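Hypothetical membrane spanning protein (Thermus thermophilus, PDB 2VPZ) probably forms the quinone-binding membrane anchor of a polysulfide reductase complex, feeding electrons from quinol to its partner subunits. Local coordinates at residues Ala119-Val122 and Phe123-Ala127; Leu161-Ala164 and Ala165-Ser169; Pro170-Leu173 and Phe174-Arg177. All coordinates share one frame; numbering follows the deposited sequence.

Contact 1: residues Ala119-Val122 and Phe123-Ala127; sequences ALLV and FSLVA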
loop_
_atom_site.group_PDB
_atom_site.type_symbol
_atom_site.label_atom_id
_atom_site.label_comp_id
_atom_site.label_asym_id
_atom_site.label_seq_id
_atom_site.Cartn_x
_atom_site.Cartn_y
_atom_site.Cartn_z
ATOM N N ALA C 119 -31.279 15.904 43.087
ATOM C CA ALA C 119 -29.932 16.329 42.685
ATOM C C ALA C 119 -28.971 15.169 43.045
ATOM O O ALA C 119 -28.223 14.709 42.178
ATOM C CB ALA C 119 -29.485 17.622 43.425
ATOM N N LEU C 120 -28.995 14.711 44.302
ATOM C CA LEU C 120 -28.124 13.599 44.703
ATOM C C LEU C 120 -28.425 12.437 43.780
ATOM O O LEU C 120 -27.533 11.667 43.407
ATOM C CB LEU C 120 -28.308 13.140 46.178
ATOM C CG LEU C 120 -27.215 12.133 46.645
ATOM C CD1 LEU C 120 -25.816 12.799 46.589
ATOM C CD2 LEU C 120 -27.518 11.619 48.062
ATOM N N LEU C 121 -29.678 12.291 43.354
ATOM C CA LEU C 121 -29.965 11.186 42.432
ATOM C C LEU C 121 -29.231 11.353 41.088
ATOM O O LEU C 121 -28.659 10.391 40.583
ATOM C CB LEU C 121 -31.454 10.996 42.145
ATOM C CG LEU C 121 -31.622 9.741 41.247
ATOM C CD1 LEU C 121 -32.196 8.576 42.069
ATOM C CD2 LEU C 121 -32.505 10.041 40.024
ATOM N N VAL C 122 -29.260 12.547 40.503
ATOM C CA VAL C 122 -28.610 12.775 39.217
ATOM C C VAL C 122 -27.067 12.746 39.252
ATOM O O VAL C 122 -26.428 12.270 38.300
ATOM C CB VAL C 122 -29.077 14.121 38.558
ATOM C CG1 VAL C 122 -28.015 14.592 37.541
ATOM C CG2 VAL C 122 -30.456 13.942 37.871
ATOM N N PHE C 123 -26.464 13.252 40.331
ATOM C CA PHE C 123 -24.999 13.267 40.474
ATOM C C PHE C 123 -24.455 11.876 40.779
ATOM O O PHE C 123 -23.310 11.562 40.442
ATOM C CB PHE C 123 -24.539 14.261 41.544
ATOM C CG PHE C 123 -24.893 15.693 41.253
ATOM C CD1 PHE C 123 -25.278 16.561 42.274
ATOM C CD2 PHE C 123 -24.889 16.157 39.941
ATOM C CE1 PHE C 123 -25.659 17.873 41.991
ATOM C CE2 PHE C 123 -25.264 17.467 39.635
ATOM C CZ PHE C 123 -25.657 18.327 40.664
ATOM N N SER C 124 -25.274 11.042 41.404
ATOM C CA SER C 124 -24.855 9.684 41.715
ATOM C C SER C 124 -25.009 8.821 40.436
ATOM O O SER C 124 -24.449 7.722 40.355
ATOM C CB SER C 124 -25.640 9.113 42.923
ATOM O OG SER C 124 -26.881 8.559 42.549
ATOM N N LEU C 125 -25.760 9.288 39.435
ATOM C CA LEU C 125 -25.870 8.516 38.182
ATOM C C LEU C 125 -24.659 8.905 37.280
ATOM O O LEU C 125 -24.133 8.070 36.544
ATOM C CB LEU C 125 -27.253 8.715 37.467
ATOM C CG LEU C 125 -28.415 7.844 38.038
ATOM C CD1 LEU C 125 -29.776 8.165 37.387
ATOM C CD2 LEU C 125 -28.073 6.358 37.850
ATOM N N VAL C 126 -24.199 10.151 37.390
ATOM C CA VAL C 126 -23.002 10.612 36.682
ATOM C C VAL C 126 -21.785 9.797 37.225
ATOM O O VAL C 126 -21.064 9.204 36.441
ATOM C CB VAL C 126 -22.751 12.170 36.890
ATOM C CG1 VAL C 126 -21.393 12.599 36.279
ATOM C CG2 VAL C 126 -23.911 12.982 36.283
ATOM N N ALA C 127 -21.602 9.735 38.545
ATOM C CA ALA C 127 -20.503 8.981 39.201
ATOM C C ALA C 127 -20.475 7.442 38.998
ATOM O O ALA C 127 -19.409 6.811 39.088
ATOM C CB ALA C 127 -20.441 9.309 40.734
#
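F123 lies back along helix 117-136 against A119, one turn earlier, and the ring sets the character of the contact. With CG anti to its own carbonyl carbon (chi1 -62°), the phenyl group runs toward the preceding turn, bringing CE1 to 4.1 Å from the CB of A119. The ring approaches obliquely, and its CD1 is 3.5 Å from A119 O. That oxygen is held by the amide of F123, in a straight bond of 2.9 Å from F123 N to A119 O (166° at the hydrogen). On another side of the helix, L121 and L125 meet through one methyl each, CD2 of L121 being 4.2 Å from CD1 of L125.

S124 works differently. Its hydroxyl turns back over the helix backbone, and OG stands 3.2 Å from L121 O and 3.3 Å from L120 O. Further along, the CG2 of V126 rests 3.3 Å from V122 O, beside the 3.2 Å bond from V126 N to that same V122 O.

Each flank has its own neighbour. F123 packs on L98 and T102 of helix 88-107, L121 and S124 on helix 16-41, and L125 on L185 of the second subunit; the V126 side chain lies near Y130, which binds quinone in other structures of this protein but not here.

The chemistry is that of a membrane helix: the carbonyls of A119, L120 and V122 accept backbone amides, that of L121 only weakly, the buried serine hydroxyl keeps close to main-chain oxygens, and the hydrocarbon left outside serves for packing against neighbouring helices.

Contact 2: residues Leu161-Ala164 and Ala165-Ser169; sequences LGLA and ALLKS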
loop_
_atom_site.group_PDB
_atom_site.type_symbol
_atom_site.label_atom_id
_atom_site.label_comp_id
_atom_site.label_asym_id
_atom_site.label_seq_id
_atom_site.Cartn_x
_atom_site.Cartn_y
_atom_site.Cartn_z
ATOM N N LEU C 161 -25.155 -2.526 47.504
ATOM C CA LEU C 161 -26.193 -3.392 48.087
ATOM C C LEU C 161 -25.603 -4.535 48.953
ATOM O O LEU C 161 -26.222 -4.972 49.941
ATOM C CB LEU C 161 -27.139 -3.945 46.989
ATOM C CG LEU C 161 -28.080 -2.934 46.270
ATOM C CD1 LEU C 161 -28.711 -3.546 44.996
ATOM C CD2 LEU C 161 -29.172 -2.457 47.249
ATOM N N GLY C 162 -24.414 -5.000 48.575
ATOM C CA GLY C 162 -23.707 -6.028 49.317
ATOM C C GLY C 162 -23.279 -5.495 50.685
ATOM O O GLY C 162 -23.308 -6.219 51.689
ATOM N N LEU C 163 -22.897 -4.215 50.725
ATOM C CA LEU C 163 -22.479 -3.478 51.941
ATOM C C LEU C 163 -23.733 -3.228 52.845
ATOM O O LEU C 163 -23.718 -3.512 54.060
ATOM C CB LEU C 163 -21.791 -2.132 51.565
ATOM C CG LEU C 163 -20.914 -1.312 52.527
ATOM C CD1 LEU C 163 -21.559 0.047 52.825
ATOM C CD2 LEU C 163 -20.651 -2.088 53.834
ATOM N N ALA C 164 -24.806 -2.722 52.227
ATOM C CA ALA C 164 -26.091 -2.454 52.889
ATOM C C ALA C 164 -26.621 -3.704 53.606
ATOM O O ALA C 164 -27.164 -3.603 54.712
ATOM C CB ALA C 164 -27.147 -1.952 51.848
ATOM N N ALA C 165 -26.461 -4.876 52.985
ATOM C CA ALA C 165 -26.905 -6.159 53.555
ATOM C C ALA C 165 -26.018 -6.680 54.707
ATOM O O ALA C 165 -26.478 -7.460 55.546
ATOM C CB ALA C 165 -27.022 -7.239 52.455
ATOM N N LEU C 166 -24.747 -6.272 54.746
ATOM C CA LEU C 166 -23.842 -6.674 55.829
ATOM C C LEU C 166 -24.230 -5.811 57.084
ATOM O O LEU C 166 -24.215 -6.305 58.223
ATOM C CB LEU C 166 -22.350 -6.530 55.412
ATOM C CG LEU C 166 -21.817 -7.574 54.387
ATOM C CD1 LEU C 166 -20.361 -7.265 53.969
ATOM C CD2 LEU C 166 -21.917 -8.989 54.980
ATOM N N LEU C 167 -24.621 -4.558 56.831
ATOM C CA LEU C 167 -25.090 -3.602 57.842
ATOM C C LEU C 167 -26.566 -3.962 58.260
ATOM O O LEU C 167 -27.248 -3.207 58.964
ATOM C CB LEU C 167 -24.983 -2.141 57.320
ATOM C CG LEU C 167 -23.606 -1.687 56.775
ATOM C CD1 LEU C 167 -23.587 -0.172 56.498
ATOM C CD2 LEU C 167 -22.488 -2.053 57.768
ATOM N N LYS C 168 -27.025 -5.134 57.809
ATOM C CA LYS C 168 -28.357 -5.693 58.095
ATOM C C LYS C 168 -29.637 -4.938 57.648
ATOM O O LYS C 168 -30.712 -5.136 58.227
ATOM C CB LYS C 168 -28.449 -6.105 59.588
ATOM C CG LYS C 168 -27.513 -7.266 60.050
ATOM C CD LYS C 168 -27.806 -8.637 59.393
ATOM C CE LYS C 168 -26.677 -9.650 59.669
ATOM N NZ LYS C 168 -26.541 -10.700 58.605
ATOM N N SER C 169 -29.532 -4.059 56.647
ATOM C CA SER C 169 -30.724 -3.366 56.129
ATOM C C SER C 169 -31.537 -4.493 55.424
ATOM O O SER C 169 -30.999 -5.202 54.552
ATOM C CB SER C 169 -30.347 -2.219 55.154
ATOM O OG SER C 169 -29.587 -1.219 55.797
#
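The backbone of L161-S169 begins as ordinary helix, with A165 N bonded to L161 O and L167 N to L163 O, and then leaves the helix: K168 takes a positive phi of 61°, and S169 N reaches back five residues to A164 O at 3.1 Å (158° at the hydrogen). Not every bond is good: L166 N is shared weakly between G162 O and L163 O, and the 3.3 Å bond from K168 N to A165 O is weak as well.

L163 and L167, four residues apart, cross obliquely at the helix surface, where the CD2 methyl of L163 comes 4.2 Å from the CG of L167. They meet because L163 swings its CG anti to the backbone N (chi1 -163°), while L167 directs its own CG back over the carbonyl of L163, only 3.3 Å from that O. L166 does the same one residue earlier, its CG lying 3.4 Å from G162 O. The methyl of A165 sits 3.5 Å from L161 O. S169 closes the series: its CB approaches A164 O to 3.5 Å, and its hydroxyl is hydrogen-bonded to the OH of Y49 in helix 46-65.

Neighbouring parts of the chain cover the rest. L166 packs on P228, W229 and L232, L167 on R48 and Y52, and L161 on P175, L176 and L179 of the next helix.

Such a backbone path is the Schellman motif, with K168 as its C-prime residue, and here it ends the membrane helix 148-166 and turns the chain into the connection to helix 175-189.

Contact 3: residues Pro170-Leu173 and Phe174-Arg177; sequences PWAL and FPLR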
loop_
_atom_site.group_PDB
_atom_site.type_symbol
_atom_site.label_atom_id
_atom_site.label_comp_id
_atom_site.label_asym_id
_atom_site.label_seq_id
_atom_site.Cartn_x
_atom_site.Cartn_y
_atom_site.Cartn_z
ATOM N N PRO C 170 -32.846 -4.689 55.804
ATOM C CA PRO C 170 -33.780 -5.697 55.250
ATOM C C PRO C 170 -34.114 -5.697 53.713
ATOM O O PRO C 170 -34.288 -6.771 53.099
ATOM C CB PRO C 170 -35.033 -5.577 56.141
ATOM C CG PRO C 170 -34.655 -4.624 57.290
ATOM C CD PRO C 170 -33.561 -3.756 56.690
ATOM N N TRP C 171 -34.228 -4.492 53.151
ATOM C CA TRP C 171 -34.489 -4.169 51.715
ATOM C C TRP C 171 -33.098 -4.075 50.999
ATOM O O TRP C 171 -32.422 -3.132 51.164
ATOM C CB TRP C 171 -35.104 -2.781 51.585
ATOM C CG TRP C 171 -34.242 -1.721 52.327
ATOM C CD1 TRP C 171 -34.463 -1.230 53.585
ATOM C CD2 TRP C 171 -32.972 -1.127 51.896
ATOM N NE1 TRP C 171 -33.429 -0.399 53.956
ATOM C CE2 TRP C 171 -32.507 -0.325 52.945
ATOM C CE3 TRP C 171 -32.181 -1.222 50.719
ATOM C CZ2 TRP C 171 -31.278 0.395 52.863
ATOM C CZ3 TRP C 171 -30.965 -0.534 50.634
ATOM C CH2 TRP C 171 -30.527 0.268 51.706
ATOM N N ALA C 172 -32.672 -5.052 50.221
ATOM C CA ALA C 172 -31.354 -5.003 49.570
ATOM C C ALA C 172 -30.894 -6.447 49.279
ATOM O O ALA C 172 -30.294 -6.684 48.221
ATOM C CB ALA C 172 -30.289 -4.258 50.478
ATOM N N LEU C 173 -31.181 -7.397 50.164
ATOM C CA LEU C 173 -30.798 -8.816 49.888
ATOM C C LEU C 173 -31.585 -9.431 48.719
ATOM O O LEU C 173 -31.191 -10.494 48.218
ATOM C CB LEU C 173 -30.875 -9.816 51.104
ATOM C CG LEU C 173 -30.593 -11.291 50.669
ATOM C CD1 LEU C 173 -29.083 -11.537 50.422
ATOM C CD2 LEU C 173 -31.143 -12.287 51.705
ATOM N N PHE C 174 -32.694 -8.816 48.308
ATOM C CA PHE C 174 -33.432 -9.307 47.115
ATOM C C PHE C 174 -32.856 -8.499 45.901
ATOM O O PHE C 174 -32.434 -9.110 44.905
ATOM C CB PHE C 174 -34.983 -9.184 47.272
ATOM C CG PHE C 174 -35.777 -9.375 45.980
ATOM C CD1 PHE C 174 -35.718 -10.563 45.237
ATOM C CD2 PHE C 174 -36.557 -8.323 45.492
ATOM C CE1 PHE C 174 -36.424 -10.693 44.014
ATOM C CE2 PHE C 174 -37.262 -8.427 44.285
ATOM C CZ PHE C 174 -37.196 -9.615 43.542
ATOM N N PRO C 175 -32.794 -7.139 45.974
ATOM C CA PRO C 175 -32.215 -6.406 44.826
ATOM C C PRO C 175 -30.733 -6.862 44.594
ATOM O O PRO C 175 -30.281 -6.936 43.453
ATOM C CB PRO C 175 -32.324 -4.920 45.207
ATOM C CG PRO C 175 -32.640 -4.904 46.702
ATOM C CD PRO C 175 -33.345 -6.225 46.977
ATOM N N LEU C 176 -30.002 -7.178 45.665
ATOM C CA LEU C 176 -28.613 -7.653 45.522
ATOM C C LEU C 176 -28.544 -8.943 44.662
ATOM O O LEU C 176 -27.627 -9.091 43.864
ATOM C CB LEU C 176 -27.903 -7.888 46.894
ATOM C CG LEU C 176 -26.550 -8.655 46.911
ATOM C CD1 LEU C 176 -25.399 -7.768 46.365
ATOM C CD2 LEU C 176 -26.217 -9.149 48.342
ATOM N N ARG C 177 -29.516 -9.848 44.786
ATOM C CA ARG C 177 -29.535 -11.106 44.002
ATOM C C ARG C 177 -29.952 -10.924 42.507
ATOM O O ARG C 177 -29.471 -11.652 41.617
ATOM C CB ARG C 177 -30.415 -12.167 44.684
ATOM C CG ARG C 177 -29.987 -12.570 46.104
ATOM C CD ARG C 177 -30.783 -13.770 46.645
ATOM N NE ARG C 177 -30.002 -14.607 47.560
ATOM C CZ ARG C 177 -30.360 -14.955 48.788
ATOM N NH1 ARG C 177 -31.514 -14.539 49.283
ATOM N NH2 ARG C 177 -29.555 -15.713 49.525
HETATM O O HOH W 1 -34.663 -7.738 50.701
#
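L173 and R177 pack together where an interhelical loop runs into the N-terminus of a membrane helix, 175-189, with a proline, P175, in its first turn. The compact part lies here. A172 O accepts the amide of L176, at 2.6 Å from L176 N, and ties the loop to the start of the helix; P175, between them, has no amide hydrogen to compete for that oxygen.

One residue further along, the side chains of L173 and R177 cross, and the CD1 methyl of L173 sits 4.0 Å above the plane of the R177 guanidinium, over its centre. A bend at chi3 of R177 (149°) turns the group back over the leucine, while the R177 CG stays 3.2 Å from L173 O. The guanidinium is tethered from beyond by its NE, bonded to T220 O, and a long, weak ion pair links NH2 to E224.

The other side is looser. P170 is exposed, and F174 reaches outward to F174 of the second subunit rather than onto the turn. W171, by contrast, leaves the contact for the body of the protein, its NE1 bonded to E45. A water bridges the loop: it donates to P170 O at 2.6 Å and accepts, weakly, from A172 N at 3.4 Å and F174 N at 3.3 Å.

The three contacts come in series along the chain. Contact 1 lies in helix 117-136, contact 2 ends the next helix, 148-166, and contact 3 carries the chain into helix 175-189. The centre of contact 1 is about 21 Å from those of contacts 2 and 3, and the nearest atoms stay about 12 Å away. Contacts 2 and 3, with centres about 8 Å apart, touch: the CD2 of L161 meets the CB of A172 at 3.9 Å, packing helix 148-166 against the loop before helix 175-189. Contact 1 belongs to a helix that carries a quinone-site residue, whereas the other two shape a turn away from that site. Contacts 1 and 3 also reach the second subunit.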